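Addiction module toxin RelE (Helicobacter pylori, PDB 4LTT) is the toxin of a toxin-antitoxin system, a RelE-family protein of the YafQ subfamily that probably cleaves RNA as an endonuclease. Local coordinates at residues Leu4-Lys7 against Lys8-Lys12. Numbering follows the deposited sequence.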
loop_
_atom_site.group_PDB
_atom_site.type_symbol
_atom_site.label_atom_id
_atom_site.label_comp_id
_atom_site.label_asym_id
_atom_site.label_seq_id
_atom_site.Cartn_x
_atom_site.Cartn_y
_atom_site.Cartn_z
ATOM N N LEU A 4 -11.833 -5.207 2.087
ATOM C CA LEU A 4 -11.011 -4.064 1.722
ATOM C C LEU A 4 -11.558 -2.803 2.205
ATOM O O LEU A 4 -12.793 -2.562 2.162
ATOM C CB LEU A 4 -10.973 -3.936 0.231
ATOM C CG LEU A 4 -9.934 -4.585 -0.525
ATOM C CD1 LEU A 4 -10.008 -4.313 -2.051
ATOM C CD2 LEU A 4 -8.522 -4.060 -0.066
ATOM N N ASN A 5 -10.746 -1.962 2.742
ATOM C CA ASN A 5 -11.085 -0.638 3.132
ATOM C C ASN A 5 -10.142 0.344 2.465
ATOM O O ASN A 5 -9.015 0.491 2.875
ATOM C CB ASN A 5 -11.085 -0.556 4.643
ATOM C CG ASN A 5 -11.471 0.810 5.172
ATOM O OD1 ASN A 5 -11.474 1.783 4.446
ATOM N ND2 ASN A 5 -11.768 0.877 6.467
ATOM N N LEU A 6 -10.571 0.996 1.377
ATOM C CA LEU A 6 -9.767 1.977 0.667
ATOM C C LEU A 6 -10.003 3.341 1.289
ATOM O O LEU A 6 -11.103 3.923 1.142
ATOM C CB LEU A 6 -10.198 2.030 -0.792
ATOM C CG LEU A 6 -9.910 0.787 -1.618
ATOM C CD1 LEU A 6 -10.036 1.036 -3.116
ATOM C CD2 LEU A 6 -8.689 -0.042 -1.327
ATOM N N LYS A 7 -9.048 3.871 1.983
ATOM C CA LYS A 7 -9.225 5.222 2.562
ATOM C C LYS A 7 -9.263 6.227 1.406
ATOM O O LYS A 7 -8.649 6.017 0.363
ATOM C CB LYS A 7 -8.081 5.523 3.524
ATOM C CG LYS A 7 -8.066 4.566 4.751
ATOM C CD LYS A 7 -9.347 4.622 5.555
ATOM C CE LYS A 7 -9.439 3.825 6.814
ATOM N NZ LYS A 7 -10.448 4.506 7.709
ATOM N N LYS A 8 -9.900 7.367 1.644
ATOM C CA LYS A 8 -9.944 8.379 0.606
ATOM C C LYS A 8 -8.546 8.862 0.218
ATOM O O LYS A 8 -8.301 9.181 -0.948
ATOM C CB LYS A 8 -10.872 9.535 1.019
ATOM C CG LYS A 8 -12.345 9.148 0.994
ATOM C CD LYS A 8 -12.970 8.969 -0.370
ATOM C CE LYS A 8 -14.269 8.159 -0.146
ATOM N NZ LYS A 8 -15.486 9.011 0.063
ATOM N N SER A 9 -7.635 8.869 1.165
ATOM C CA SER A 9 -6.214 9.297 0.880
ATOM C C SER A 9 -5.631 8.313 -0.180
ATOM O O SER A 9 -4.934 8.736 -1.152
ATOM C CB SER A 9 -5.345 9.259 2.155
ATOM O OG SER A 9 -5.438 8.040 2.876
ATOM N N PHE A 10 -5.929 7.023 -0.034
ATOM C CA PHE A 10 -5.441 6.046 -0.987
ATOM C C PHE A 10 -6.102 6.223 -2.359
ATOM O O PHE A 10 -5.443 6.151 -3.389
ATOM C CB PHE A 10 -5.729 4.614 -0.467
ATOM C CG PHE A 10 -5.465 3.546 -1.497
ATOM C CD1 PHE A 10 -4.225 2.969 -1.662
ATOM C CD2 PHE A 10 -6.510 3.148 -2.373
ATOM C CE1 PHE A 10 -3.985 1.997 -2.638
ATOM C CE2 PHE A 10 -6.256 2.201 -3.363
ATOM C CZ PHE A 10 -4.988 1.634 -3.477
ATOM N N GLN A 11 -7.397 6.446 -2.370
ATOM C CA GLN A 11 -8.113 6.683 -3.624
ATOM C C GLN A 11 -7.514 7.889 -4.386
ATOM O O GLN A 11 -7.300 7.796 -5.609
ATOM C CB GLN A 11 -9.585 6.987 -3.330
ATOM C CG GLN A 11 -10.269 5.764 -2.763
ATOM C CD GLN A 11 -11.701 6.083 -2.317
ATOM O OE1 GLN A 11 -12.428 6.839 -3.008
ATOM N NE2 GLN A 11 -12.089 5.587 -1.122
ATOM N N LYS A 12 -7.269 8.989 -3.693
ATOM C CA LYS A 12 -6.705 10.159 -4.363
ATOM C C LYS A 12 -5.335 9.790 -4.905
ATOM O O LYS A 12 -4.991 10.176 -6.042
ATOM C CB LYS A 12 -6.551 11.276 -3.320
ATOM C CG LYS A 12 -7.895 11.933 -2.894
ATOM C CD LYS A 12 -7.583 13.268 -2.173
ATOM C CE LYS A 12 -8.742 13.904 -1.332
ATOM N NZ LYS A 12 -10.061 14.125 -1.975
#
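The side-chain amide of Q11, in the conformer described, reaches back from the first turn of helix 8-19 and donates through NE2 to the backbone O of L6, the last residue of strand 3-6, over 3.0 Å. The carbonyl oxygen lies in the plane of the amide, whereas the nitrogen sits well above the carbonyl plane, and the N-H is moderately bent at 148°. Glutamine suits this place because CG stands anti to its own carbonyl carbon (chi1 -67°) and the chain is extended beyond it, long enough to carry an N-H donor past the carbonyl of K7 to that of L6. CG of Q11 passes 3.5 Å from K7 O on the way. The backbone of the same residue makes the i to i+4 bond from Q11 N to K7 O, 3.0 Å long, nearly straight and accepted by the N-cap residue, so main chain and side chain of Q11 grip two successive carbonyls. The side chain of K7, bent at chi2, ends away from the helix. Strand 3-6 is an edge strand of the mixed sheet in this RelE-family toxin, parallel to its neighbour 75-82, and the chain passes directly from it into the helix, the axes of the short segments 4-6 and 8-12 being inclined at 70°. F10 points back toward the strand, its CG anti to the backbone N (chi1 170°). The two side chains lie aslant of each other, both methyls of L6 reaching the CD2/CE2 side of the ring, with L6 CD2 3.9 Å from F10 CE2. Both also touch L78 of strand 75-82; the large apolar ring of F10 suits its buried place, while L6 is more exposed. S9, whose small hydroxyl brings OG to 3.7 Å from K7 CB, hydrogen-bonds with L79 O and ties the helix start to that strand.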